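Local coordinates for protein beta sliding clamp (Bartonella birtlesii LL-WM9, PDB 6PTR) that probably encircles DNA as a ring-shaped head-to-tail homodimer and tethers DNA polymerases and other proteins to it, making replication processive, at residues Q51-D56 with F126-P131; T287-R292 with L307-P312; A295-I300 with P329-F334. All coordinates share one frame; numbering follows the deposited sequence.

Contact 1 belongs to the N-terminal domain, while contacts 2 and 3 share the C-terminal domain on the other side of the chain's centre; the centre of contact 1 is about 48 Å from that of contact 2 and about 51 Å from that of contact 3. Contact 1 closes before the others open. The segments of contacts 2 and 3 alternate along the chain, and their centres are about 14 Å apart. Neighbouring strands 295-301 and 304-311 of one antiparallel sheet join them, with Val308 O 2.8 Å from Lys297 N. Contact 2 also touches the second subunit, at the junction between the two; contact 3 is touched by no other chain of the assembly.

Contact 1 (Q51-D56 with F126-P131); sequences QLKATD and FPESLP. With EDO (1,2-ethanediol), chain Q.
The connection between strand 114-119 of the N-terminal domain and strand 136-141 lays Phe126 and Pro127 against Lys53 and Thr55 of strand 49-55. Phe126 turns its CG anti to the backbone N (chi1 -161°), which carries the ring onto the strand. At the far end of that ring CZ sits 3.6 Å from Lys53 O, an oblique approach, and Ala54 CA comes in at the ring edge, 4.1 Å from CZ. The aliphatic part of Lys53 runs past the same end, with CD 3.7 Å from Phe126 CE2 and CG close behind. Pro127 CD lies over one face of the Phe126 ring, displaced toward the rim. The methyl CG2 of Thr55 fills the angle between the two loop residues, 4.0 Å from Phe126 CZ and 4.0 Å from Pro127 CG.

In the clamp fold, strand 49-55 is an inner member of the eight-stranded antiparallel sheet that continues from the N-terminal into the central domain, and the loop is the covalent link between them. Leu42 of strand 40-46 and Ile37 also touch Phe126, while Leu38 packs on both Pro127 and Thr55. Thr55 splits its two branches: the methyl goes to the loop, whereas OG1 is taken up by Leu57 N and Leu59 O.

Farther out the contact becomes polar. The Lys53 chain bends at chi3 (-76°), and a water accepts from NZ at 3.1 Å and from Ser129 N at 2.9 Å, bridging the strand's lysine to the loop backbone. Glu128 contributes opposite charge nearby without a salt bridge, and Glu60 gives NZ a long, weak ion pair. Ser129 OG hydrogen-bonds O2 of a 1,2-ethanediol molecule, probably from the crystallisation liquor, which is also hydrogen-bonded to Lys237 NZ.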
ATOM      1  N   GLN C  51      -0.597  32.630   2.067  1.00 22.44           N
ATOM      2  CA  GLN C  51       0.519  31.829   2.549  1.00 23.69           C
ATOM      3  C   GLN C  51      -0.032  30.689   3.380  1.00 22.47           C
ATOM      4  O   GLN C  51      -0.901  30.908   4.232  1.00 23.49           O
ATOM      5  CB  GLN C  51       1.494  32.650   3.389  1.00 24.09           C
ATOM      6  CG  GLN C  51       2.739  31.846   3.750  1.00 29.68           C
ATOM      7  CD  GLN C  51       3.631  32.551   4.738  1.00 35.58           C
ATOM      8  OE1 GLN C  51       4.616  33.173   4.353  1.00 39.37           O
ATOM      9  NE2 GLN C  51       3.297  32.447   6.021  1.00 30.49           N
ATOM     10  N   LEU C  52       0.458  29.477   3.116  1.00 15.89           N
ATOM     11  CA  LEU C  52       0.191  28.301   3.938  1.00 15.15           C
ATOM     12  C   LEU C  52       1.436  28.015   4.759  1.00 22.47           C
ATOM     13  O   LEU C  52       2.543  28.052   4.225  1.00 22.62           O
ATOM     14  CB  LEU C  52      -0.150  27.084   3.070  1.00 19.15           C
ATOM     15  CG  LEU C  52      -1.302  27.307   2.083  1.00 25.35           C
ATOM     16  CD1 LEU C  52      -1.550  26.070   1.247  1.00 23.09           C
ATOM     17  CD2 LEU C  52      -2.569  27.749   2.830  1.00 26.08           C
ATOM     18  N   LYS C  53       1.267  27.728   6.052  1.00 18.43           N
ATOM     19  CA  LYS C  53       2.412  27.435   6.916  1.00 19.58           C
ATOM     20  C   LYS C  53       2.079  26.209   7.755  1.00 19.09           C
ATOM     21  O   LYS C  53       0.967  26.105   8.277  1.00 19.47           O
ATOM     22  CB  LYS C  53       2.727  28.634   7.831  1.00 20.70           C
ATOM     23  CG  LYS C  53       3.946  28.462   8.749  1.00 25.31           C
ATOM     24  CD  LYS C  53       4.139  29.651   9.733  1.00 28.89           C
ATOM     25  CE  LYS C  53       4.704  30.878   9.074  1.00 39.07           C
ATOM     26  NZ  LYS C  53       5.076  31.904  10.106  1.00 33.29           N
ATOM     27  N   ALA C  54       3.032  25.277   7.877  1.00 17.51           N
ATOM     28  CA  ALA C  54       2.887  24.163   8.809  1.00 17.35           C
ATOM     29  C   ALA C  54       4.211  23.985   9.535  1.00 18.82           C
ATOM     30  O   ALA C  54       5.258  24.361   9.014  1.00 19.72           O
ATOM     31  CB  ALA C  54       2.505  22.842   8.098  1.00 18.40           C
ATOM     32  N   THR C  55       4.166  23.401  10.737  1.00 18.52           N
ATOM     33  CA  THR C  55       5.391  23.252  11.516  1.00 18.34           C
ATOM     34  C   THR C  55       5.212  22.083  12.471  1.00 20.49           C
ATOM     35  O   THR C  55       4.092  21.745  12.857  1.00 21.20           O
ATOM     36  CB  THR C  55       5.753  24.519  12.318  1.00 20.57           C
ATOM     37  OG1 THR C  55       7.022  24.338  12.967  1.00 23.85           O
ATOM     38  CG2 THR C  55       4.714  24.795  13.394  1.00 22.38           C
ATOM     39  N   ASP C  56       6.322  21.436  12.816  1.00 20.98           N
ATOM     40  CA  ASP C  56       6.328  20.546  13.967  1.00 20.29           C
ATOM     41  C   ASP C  56       7.232  21.067  15.085  1.00 21.74           C
ATOM     42  O   ASP C  56       7.605  20.302  15.979  1.00 23.58           O
ATOM     43  CB  ASP C  56       6.728  19.131  13.543  1.00 22.81           C
ATOM     44  CG  ASP C  56       8.177  19.025  13.089  1.00 25.55           C
ATOM     45  OD1 ASP C  56       8.949  19.994  13.205  1.00 23.63           O
ATOM     46  OD2 ASP C  56       8.541  17.928  12.615  1.00 30.39           O
ATOM     47  N   PHE C 126      -0.899  29.996  16.684  1.00 25.89           N
ATOM     48  CA  PHE C 126       0.044  29.263  15.848  1.00 22.24           C
ATOM     49  C   PHE C 126       1.476  29.701  16.139  1.00 26.55           C
ATOM     50  O   PHE C 126       1.725  30.881  16.409  1.00 26.01           O
ATOM     51  CB  PHE C 126      -0.279  29.474  14.375  1.00 20.62           C
ATOM     52  CG  PHE C 126       0.317  28.429  13.480  1.00 19.95           C
ATOM     53  CD1 PHE C 126      -0.304  27.207  13.354  1.00 21.87           C
ATOM     54  CD2 PHE C 126       1.499  28.652  12.810  1.00 25.92           C
ATOM     55  CE1 PHE C 126       0.238  26.222  12.532  1.00 28.20           C
ATOM     56  CE2 PHE C 126       2.044  27.655  11.992  1.00 23.89           C
ATOM     57  CZ  PHE C 126       1.410  26.459  11.865  1.00 26.61           C
ATOM     58  N   PRO C 127       2.429  28.768  16.122  1.00 25.61           N
ATOM     59  CA  PRO C 127       3.831  29.143  16.350  1.00 30.89           C
ATOM     60  C   PRO C 127       4.319  30.097  15.274  1.00 32.28           C
ATOM     61  O   PRO C 127       4.137  29.867  14.077  1.00 33.36           O
ATOM     62  CB  PRO C 127       4.577  27.800  16.282  1.00 31.00           C
ATOM     63  CG  PRO C 127       3.546  26.775  16.629  1.00 27.30           C
ATOM     64  CD  PRO C 127       2.248  27.310  16.044  1.00 24.24           C
ATOM     65  N   GLU C 128       4.936  31.179  15.708  1.00 31.42           N
ATOM     66  CA  GLU C 128       5.632  32.074  14.803  1.00 33.12           C
ATOM     67  C   GLU C 128       7.002  32.332  15.395  1.00 36.86           C
ATOM     68  O   GLU C 128       7.123  32.530  16.607  1.00 34.36           O
ATOM     69  CB  GLU C 128       4.873  33.386  14.597  1.00 43.75           C
ATOM     70  CG  GLU C 128       5.592  34.339  13.659  1.00 54.27           C
ATOM     71  CD  GLU C 128       4.700  35.425  13.095  1.00 63.29           C
ATOM     72  OE1 GLU C 128       3.566  35.600  13.585  1.00 65.46           O
ATOM     73  OE2 GLU C 128       5.147  36.106  12.147  1.00 66.10           O
ATOM     74  N   SER C 129       8.026  32.284  14.553  1.00 38.39           N
ATOM     75  CA  SER C 129       9.398  32.541  14.966  1.00 36.72           C
ATOM     76  C   SER C 129       9.768  34.003  14.743  1.00 33.28           C
ATOM     77  O   SER C 129       9.134  34.721  13.968  1.00 39.01           O
ATOM     78  CB  SER C 129      10.369  31.648  14.188  1.00 39.40           C
ATOM     79  OG  SER C 129      10.010  30.285  14.286  1.00 45.34           O
ATOM     80  N   LEU C 130      10.832  34.433  15.422  1.00 32.25           N
ATOM     81  CA  LEU C 130      11.488  35.674  15.048  1.00 35.31           C
ATOM     82  C   LEU C 130      12.092  35.538  13.650  1.00 33.47           C
ATOM     83  O   LEU C 130      12.244  34.424  13.136  1.00 35.23           O
ATOM     84  CB  LEU C 130      12.576  36.029  16.057  1.00 36.09           C
ATOM     85  CG  LEU C 130      12.096  36.457  17.433  1.00 36.96           C
ATOM     86  CD1 LEU C 130      13.297  36.617  18.328  1.00 37.26           C
ATOM     87  CD2 LEU C 130      11.307  37.756  17.338  1.00 40.18           C
ATOM     88  N   PRO C 131      12.408  36.658  13.003  1.00 42.62           N
ATOM     89  CA  PRO C 131      13.094  36.585  11.706  1.00 42.14           C
ATOM     90  C   PRO C 131      14.391  35.798  11.817  1.00 34.96           C
ATOM     91  O   PRO C 131      15.151  35.946  12.777  1.00 38.81           O
ATOM     92  CB  PRO C 131      13.359  38.055  11.365  1.00 44.42           C
ATOM     93  CG  PRO C 131      12.285  38.801  12.098  1.00 50.33           C
ATOM     94  CD  PRO C 131      12.083  38.048  13.377  1.00 47.27           C
TER
HETATM   95  C1  EDO Q 501      12.172  26.063  12.863  1.00 52.50           C
HETATM   96  O1  EDO Q 501      12.413  26.008  14.275  1.00 53.36           O
HETATM   97  C2  EDO Q 501      10.939  26.919  12.614  1.00 64.14           C
HETATM   98  O2  EDO Q 501      11.331  28.274  12.360  1.00 72.09           O
HETATM   99  O   HOH W   1       7.615  31.376  11.829  1.00 35.28           O

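Contact 2 (T287-R292 with L307-P312); sequences TISNDR and LVVNNP
Asn311 reaches from the end of strand 304-311 to segment 287-292, part of the loop between helix 275-285 and strand 295-301 of the C-terminal clamp domain. Its CB already lies 3.4 Å from Ile288 O. With CG anti to the backbone N (chi1 170°), the amide turns toward the loop; OD1 takes the N-H of Asp313, and ND2 donates to Ile288 O in a nearly straight bond (167°) whose modelled length of 2.5 Å is too short to be taken literally. Ser314 OG is a second partner of that carbonyl. The Asn290 amide stands across the Asn311 amide, their planes 65° apart, but the two ND2 groups are both donors and do not bond. Asn290 ND2 instead goes to Asp313 OD2, while its OD1 accepts from Arg292 N, forming an Asx turn.

Two residues earlier on the strand the contact is mainly apolar: Ile288 CG1 meets Val309 CG1 at 3.7 Å, and Ser289 OG borders the same methyl. Ile288 also packs on Phe116 of the second subunit, and Pro312 O accepts from Gln119 NE2 of that subunit, so both segments contribute to the interface between the two subunits of the ring. Arg292 is salt-bridged through NE to Asp313; Pro312 CG sits over one face of its guanidinium, offset toward the rim, and is 3.5 Å from Arg292 CD.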
ATOM      1  N   THR C 287      16.338 -13.726  -0.852  1.00 15.59           N
ATOM      2  CA  THR C 287      14.912 -13.957  -0.636  1.00 16.65           C
ATOM      3  C   THR C 287      14.681 -14.800   0.612  1.00 19.53           C
ATOM      4  O   THR C 287      13.623 -14.680   1.250  1.00 20.05           O
ATOM      5  CB  THR C 287      14.291 -14.655  -1.851  1.00 17.14           C
ATOM      6  OG1 THR C 287      14.659 -13.975  -3.066  1.00 19.15           O
ATOM      7  CG2 THR C 287      12.755 -14.677  -1.768  1.00 18.88           C
ATOM      8  N   ILE C 288      15.646 -15.659   0.972  1.00 17.50           N
ATOM      9  CA  ILE C 288      15.436 -16.554   2.118  1.00 15.30           C
ATOM     10  C   ILE C 288      15.778 -15.909   3.450  1.00 23.52           C
ATOM     11  O   ILE C 288      15.643 -16.565   4.492  1.00 21.09           O
ATOM     12  CB  ILE C 288      16.251 -17.863   1.974  1.00 18.02           C
ATOM     13  CG1 ILE C 288      17.738 -17.550   1.944  1.00 14.34           C
ATOM     14  CG2 ILE C 288      15.887 -18.591   0.689  1.00 19.27           C
ATOM     15  CD1 ILE C 288      18.605 -18.829   2.050  1.00 18.34           C
ATOM     16  N   SER C 289      16.231 -14.657   3.461  1.00 19.71           N
ATOM     17  CA  SER C 289      16.649 -14.068   4.729  1.00 18.93           C
ATOM     18  C   SER C 289      15.444 -13.597   5.530  1.00 24.31           C
ATOM     19  O   SER C 289      14.336 -13.449   5.002  1.00 26.70           O
ATOM     20  CB  SER C 289      17.610 -12.900   4.495  1.00 24.37           C
ATOM     21  OG  SER C 289      18.833 -13.375   3.963  1.00 28.47           O
ATOM     22  N   ASN C 290      15.664 -13.381   6.825  1.00 25.65           N
ATOM     23  CA  ASN C 290      14.588 -12.916   7.706  1.00 24.21           C
ATOM     24  C   ASN C 290      15.203 -12.019   8.780  1.00 26.13           C
ATOM     25  O   ASN C 290      16.302 -11.488   8.595  1.00 23.16           O
ATOM     26  CB  ASN C 290      13.783 -14.109   8.261  1.00 27.13           C
ATOM     27  CG  ASN C 290      14.594 -15.002   9.210  1.00 31.26           C
ATOM     28  OD1 ASN C 290      15.699 -14.661   9.615  1.00 24.03           O
ATOM     29  ND2 ASN C 290      14.017 -16.148   9.585  1.00 28.88           N
ATOM     30  N   ASP C 291      14.514 -11.873   9.922  1.00 28.84           N
ATOM     31  CA  ASP C 291      14.957 -10.932  10.954  1.00 34.47           C
ATOM     32  C   ASP C 291      16.296 -11.301  11.588  1.00 30.56           C
ATOM     33  O   ASP C 291      16.914 -10.448  12.236  1.00 29.09           O
ATOM     34  CB  ASP C 291      13.907 -10.819  12.056  1.00 35.13           C
ATOM     35  CG  ASP C 291      12.599 -10.247  11.557  1.00 47.61           C
ATOM     36  OD1 ASP C 291      12.624  -9.506  10.546  1.00 36.94           O
ATOM     37  OD2 ASP C 291      11.553 -10.546  12.173  1.00 53.93           O
ATOM     38  N   ARG C 292      16.766 -12.536  11.429  1.00 24.07           N
ATOM     39  CA  ARG C 292      18.048 -12.905  12.032  1.00 24.59           C
ATOM     40  C   ARG C 292      19.209 -12.154  11.413  1.00 23.73           C
ATOM     41  O   ARG C 292      20.247 -11.979  12.060  1.00 24.91           O
ATOM     42  CB  ARG C 292      18.301 -14.406  11.889  1.00 29.79           C
ATOM     43  CG  ARG C 292      17.362 -15.271  12.695  1.00 26.85           C
ATOM     44  CD  ARG C 292      17.655 -16.733  12.434  1.00 23.62           C
ATOM     45  NE  ARG C 292      16.801 -17.636  13.189  1.00 22.31           N
ATOM     46  CZ  ARG C 292      17.155 -18.235  14.323  1.00 30.88           C
ATOM     47  NH1 ARG C 292      18.351 -18.024  14.863  1.00 28.09           N
ATOM     48  NH2 ARG C 292      16.315 -19.060  14.907  1.00 30.82           N
ATOM     49  N   LEU C 307      27.923 -16.293  -4.662  1.00 18.69           N
ATOM     50  CA  LEU C 307      27.149 -15.695  -3.587  1.00 15.70           C
ATOM     51  C   LEU C 307      26.488 -16.824  -2.822  1.00 18.24           C
ATOM     52  O   LEU C 307      25.993 -17.766  -3.435  1.00 20.97           O
ATOM     53  CB  LEU C 307      26.061 -14.768  -4.142  1.00 18.96           C
ATOM     54  CG  LEU C 307      26.540 -13.660  -5.053  1.00 22.46           C
ATOM     55  CD1 LEU C 307      25.348 -12.900  -5.600  1.00 31.88           C
ATOM     56  CD2 LEU C 307      27.440 -12.740  -4.259  1.00 26.50           C
ATOM     57  N   VAL C 308      26.473 -16.741  -1.491  1.00 16.95           N
ATOM     58  CA  VAL C 308      25.796 -17.753  -0.681  1.00 17.50           C
ATOM     59  C   VAL C 308      25.071 -17.076   0.469  1.00 16.38           C
ATOM     60  O   VAL C 308      25.657 -16.250   1.183  1.00 17.20           O
ATOM     61  CB  VAL C 308      26.759 -18.813  -0.116  1.00 20.40           C
ATOM     62  CG1 VAL C 308      25.932 -19.840   0.662  1.00 23.42           C
ATOM     63  CG2 VAL C 308      27.523 -19.496  -1.219  1.00 31.16           C
ATOM     64  N   VAL C 309      23.813 -17.472   0.687  1.00 16.67           N
ATOM     65  CA  VAL C 309      23.015 -17.026   1.831  1.00 15.23           C
ATOM     66  C   VAL C 309      22.549 -18.260   2.589  1.00 18.29           C
ATOM     67  O   VAL C 309      22.143 -19.250   1.976  1.00 18.36           O
ATOM     68  CB  VAL C 309      21.800 -16.177   1.410  1.00 17.96           C
ATOM     69  CG1 VAL C 309      20.948 -15.755   2.624  1.00 16.90           C
ATOM     70  CG2 VAL C 309      22.252 -14.950   0.613  1.00 19.41           C
ATOM     71  N   ASN C 310      22.642 -18.213   3.924  1.00 17.12           N
ATOM     72  CA  ASN C 310      22.187 -19.310   4.777  1.00 18.00           C
ATOM     73  C   ASN C 310      21.253 -18.716   5.815  1.00 19.35           C
ATOM     74  O   ASN C 310      21.575 -17.683   6.410  1.00 22.65           O
ATOM     75  CB  ASN C 310      23.340 -20.042   5.493  1.00 22.59           C
ATOM     76  CG  ASN C 310      24.240 -20.831   4.538  1.00 35.08           C
ATOM     77  OD1 ASN C 310      23.831 -21.850   3.978  1.00 41.64           O
ATOM     78  ND2 ASN C 310      25.475 -20.366   4.364  1.00 36.59           N
ATOM     79  N   ASN C 311      20.101 -19.345   6.018  1.00 17.10           N
ATOM     80  CA  ASN C 311      19.151 -18.904   7.043  1.00 18.53           C
ATOM     81  C   ASN C 311      18.636 -20.148   7.744  1.00 17.17           C
ATOM     82  O   ASN C 311      18.059 -21.031   7.104  1.00 19.99           O
ATOM     83  CB  ASN C 311      18.005 -18.087   6.432  1.00 18.13           C
ATOM     84  CG  ASN C 311      16.848 -17.793   7.415  1.00 27.13           C
ATOM     85  OD1 ASN C 311      16.847 -18.182   8.575  1.00 23.41           O
ATOM     86  ND2 ASN C 311      15.821 -17.101   6.904  1.00 44.90           N
ATOM     87  N   PRO C 312      18.840 -20.268   9.058  1.00 17.90           N
ATOM     88  CA  PRO C 312      18.471 -21.518   9.732  1.00 16.77           C
ATOM     89  C   PRO C 312      16.988 -21.792   9.736  1.00 19.22           C
ATOM     90  O   PRO C 312      16.590 -22.922  10.042  1.00 21.18           O
ATOM     91  CB  PRO C 312      18.984 -21.311  11.163  1.00 20.63           C
ATOM     92  CG  PRO C 312      18.974 -19.822  11.338  1.00 18.01           C
ATOM     93  CD  PRO C 312      19.393 -19.271   9.992  1.00 19.61           C
TER

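Contact 3 (A295-I300 with P329-F334); sequences AVKLTI and PLEIGF
Strands 295-301 and 330-335 pair antiparallel from Val296-Phe334 to Ile300-Leu330, and the two faces of this ladder differ sharply. The backbone is close-knit: Leu298 N reaches Ile332 O at 2.7 Å and Ile300 N reaches Leu330 O at 2.7 Å, each answered by a return bond. At the non-hydrogen-bonded pair Lys297-Gly333, the glycine CA-H also leans on Val296 O (3.2 Å). On the buried face Ile300 CD1 touches Ile332 CG2 at 4.0 Å, and Leu298 CD2 lies 4.2 Å from Phe334 CD2, at the ring edge.

The opposite face is more open and polar. Glu331, lying alongside Thr299, offers OE2 to Lys297 NZ in a salt bridge of 3.2 Å, with NZ above the carboxylate plane; a bend at chi3 (71°) brings the lysine end there. Thr299 OG1 is also 3.2 Å from Glu331 OE2, a possible hydrogen bond, since the hydroxyl proton has another acceptor within reach.

Beyond strand 330-335 the chain's C-terminal end adds a backbone hydrogen bond between Gly333 and Val379. Strand 304-311 flanks the other partner, and Leu339 of helix 336-345 packs on Val296 and Phe334.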
ATOM      1  N   ALA C 295      22.859 -11.531   5.815  1.00 16.62           N
ATOM      2  CA  ALA C 295      24.223 -11.692   5.342  1.00 18.95           C
ATOM      3  C   ALA C 295      24.226 -12.438   4.014  1.00 20.17           C
ATOM      4  O   ALA C 295      23.469 -13.395   3.817  1.00 20.95           O
ATOM      5  CB  ALA C 295      25.065 -12.449   6.380  1.00 18.62           C
ATOM      6  N   VAL C 296      25.063 -11.981   3.086  1.00 15.24           N
ATOM      7  CA  VAL C 296      25.397 -12.750   1.895  1.00 14.58           C
ATOM      8  C   VAL C 296      26.913 -12.850   1.841  1.00 17.96           C
ATOM      9  O   VAL C 296      27.618 -11.856   2.063  1.00 16.79           O
ATOM     10  CB  VAL C 296      24.811 -12.131   0.605  1.00 19.45           C
ATOM     11  CG1 VAL C 296      25.273 -10.678   0.429  1.00 18.58           C
ATOM     12  CG2 VAL C 296      25.209 -12.957  -0.619  1.00 18.56           C
ATOM     13  N   LYS C 297      27.413 -14.064   1.608  1.00 14.22           N
ATOM     14  CA  LYS C 297      28.843 -14.317   1.488  1.00 14.07           C
ATOM     15  C   LYS C 297      29.250 -14.251   0.029  1.00 18.08           C
ATOM     16  O   LYS C 297      28.653 -14.917  -0.822  1.00 19.52           O
ATOM     17  CB  LYS C 297      29.205 -15.692   2.058  1.00 14.36           C
ATOM     18  CG  LYS C 297      30.656 -16.036   1.821  1.00 18.09           C
ATOM     19  CD  LYS C 297      31.121 -17.269   2.611  1.00 22.53           C
ATOM     20  CE  LYS C 297      30.561 -18.546   2.095  1.00 29.65           C
ATOM     21  NZ  LYS C 297      31.363 -19.650   2.732  1.00 35.63           N
ATOM     22  N   LEU C 298      30.233 -13.410  -0.258  1.00 17.49           N
ATOM     23  CA  LEU C 298      30.846 -13.322  -1.576  1.00 17.59           C
ATOM     24  C   LEU C 298      32.128 -14.132  -1.529  1.00 18.46           C
ATOM     25  O   LEU C 298      33.038 -13.818  -0.753  1.00 21.72           O
ATOM     26  CB  LEU C 298      31.158 -11.874  -1.969  1.00 19.70           C
ATOM     27  CG  LEU C 298      30.014 -10.938  -2.366  1.00 23.46           C
ATOM     28  CD1 LEU C 298      28.967 -10.838  -1.297  1.00 22.67           C
ATOM     29  CD2 LEU C 298      30.559  -9.538  -2.713  1.00 23.88           C
ATOM     30  N   THR C 299      32.211 -15.150  -2.359  1.00 18.94           N
ATOM     31  CA  THR C 299      33.449 -15.897  -2.533  1.00 22.56           C
ATOM     32  C   THR C 299      34.053 -15.454  -3.852  1.00 26.64           C
ATOM     33  O   THR C 299      33.521 -15.772  -4.925  1.00 23.22           O
ATOM     34  CB  THR C 299      33.189 -17.397  -2.512  1.00 24.03           C
ATOM     35  OG1 THR C 299      32.610 -17.740  -1.241  1.00 28.94           O
ATOM     36  CG2 THR C 299      34.494 -18.161  -2.710  1.00 30.24           C
ATOM     37  N   ILE C 300      35.160 -14.717  -3.778  1.00 26.41           N
ATOM     38  CA  ILE C 300      35.711 -14.027  -4.935  1.00 26.15           C
ATOM     39  C   ILE C 300      36.960 -14.767  -5.363  1.00 33.20           C
ATOM     40  O   ILE C 300      37.886 -14.960  -4.562  1.00 31.83           O
ATOM     41  CB  ILE C 300      36.029 -12.556  -4.640  1.00 30.59           C
ATOM     42  CG1 ILE C 300      34.910 -11.900  -3.845  1.00 26.31           C
ATOM     43  CG2 ILE C 300      36.232 -11.786  -5.949  1.00 28.85           C
ATOM     44  CD1 ILE C 300      35.312 -10.560  -3.276  1.00 29.48           C
ATOM     45  N   PRO C 329      42.272 -14.708  -3.772  1.00 41.67           N
ATOM     46  CA  PRO C 329      40.871 -15.059  -3.488  1.00 35.26           C
ATOM     47  C   PRO C 329      40.437 -14.548  -2.117  1.00 33.51           C
ATOM     48  O   PRO C 329      41.234 -14.446  -1.187  1.00 33.45           O
ATOM     49  CB  PRO C 329      40.871 -16.589  -3.551  1.00 40.19           C
ATOM     50  CG  PRO C 329      42.020 -16.909  -4.521  1.00 44.47           C
ATOM     51  CD  PRO C 329      43.065 -15.866  -4.225  1.00 45.43           C
ATOM     52  N   LEU C 330      39.160 -14.202  -2.003  1.00 28.97           N
ATOM     53  CA  LEU C 330      38.665 -13.595  -0.778  1.00 29.65           C
ATOM     54  C   LEU C 330      37.242 -14.055  -0.539  1.00 23.55           C
ATOM     55  O   LEU C 330      36.438 -14.094  -1.471  1.00 27.42           O
ATOM     56  CB  LEU C 330      38.720 -12.065  -0.862  1.00 27.80           C
ATOM     57  CG  LEU C 330      38.105 -11.229   0.261  1.00 29.55           C
ATOM     58  CD1 LEU C 330      38.815 -11.470   1.584  1.00 26.34           C
ATOM     59  CD2 LEU C 330      38.174  -9.758  -0.104  1.00 28.41           C
ATOM     60  N   GLU C 331      36.935 -14.386   0.715  1.00 21.41           N
ATOM     61  CA  GLU C 331      35.567 -14.613   1.161  1.00 20.57           C
ATOM     62  C   GLU C 331      35.190 -13.472   2.094  1.00 20.44           C
ATOM     63  O   GLU C 331      35.879 -13.231   3.097  1.00 22.11           O
ATOM     64  CB  GLU C 331      35.430 -15.959   1.878  1.00 27.60           C
ATOM     65  CG  GLU C 331      35.678 -17.164   1.003  1.00 31.74           C
ATOM     66  CD  GLU C 331      35.183 -18.456   1.656  1.00 42.13           C
ATOM     67  OE1 GLU C 331      35.884 -18.982   2.537  1.00 45.39           O
ATOM     68  OE2 GLU C 331      34.080 -18.924   1.299  1.00 48.88           O
ATOM     69  N   ILE C 332      34.127 -12.759   1.754  1.00 19.01           N
ATOM     70  CA  ILE C 332      33.726 -11.574   2.496  1.00 19.37           C
ATOM     71  C   ILE C 332      32.212 -11.495   2.493  1.00 20.23           C
ATOM     72  O   ILE C 332      31.557 -11.793   1.484  1.00 20.33           O
ATOM     73  CB  ILE C 332      34.383 -10.302   1.898  1.00 18.13           C
ATOM     74  CG1 ILE C 332      34.080  -9.067   2.758  1.00 17.37           C
ATOM     75  CG2 ILE C 332      33.927 -10.086   0.456  1.00 18.09           C
ATOM     76  CD1 ILE C 332      35.008  -7.854   2.391  1.00 19.32           C
ATOM     77  N   GLY C 333      31.647 -11.104   3.629  1.00 15.25           N
ATOM     78  CA  GLY C 333      30.210 -11.038   3.795  1.00 15.42           C
ATOM     79  C   GLY C 333      29.758  -9.593   3.870  1.00 16.86           C
ATOM     80  O   GLY C 333      30.479  -8.734   4.370  1.00 17.22           O
ATOM     81  N   PHE C 334      28.535  -9.349   3.418  1.00 15.53           N
ATOM     82  CA  PHE C 334      27.870  -8.055   3.523  1.00 15.33           C
ATOM     83  C   PHE C 334      26.393  -8.262   3.807  1.00 20.17           C
ATOM     84  O   PHE C 334      25.820  -9.306   3.502  1.00 17.11           O
ATOM     85  CB  PHE C 334      27.985  -7.229   2.225  1.00 15.25           C
ATOM     86  CG  PHE C 334      29.378  -6.793   1.903  1.00 17.31           C
ATOM     87  CD1 PHE C 334      29.968  -5.746   2.598  1.00 14.82           C
ATOM     88  CD2 PHE C 334      30.102  -7.422   0.899  1.00 18.58           C
ATOM     89  CE1 PHE C 334      31.261  -5.335   2.292  1.00 14.96           C
ATOM     90  CE2 PHE C 334      31.398  -7.027   0.600  1.00 22.23           C
ATOM     91  CZ  PHE C 334      31.975  -5.978   1.292  1.00 20.50           C
TER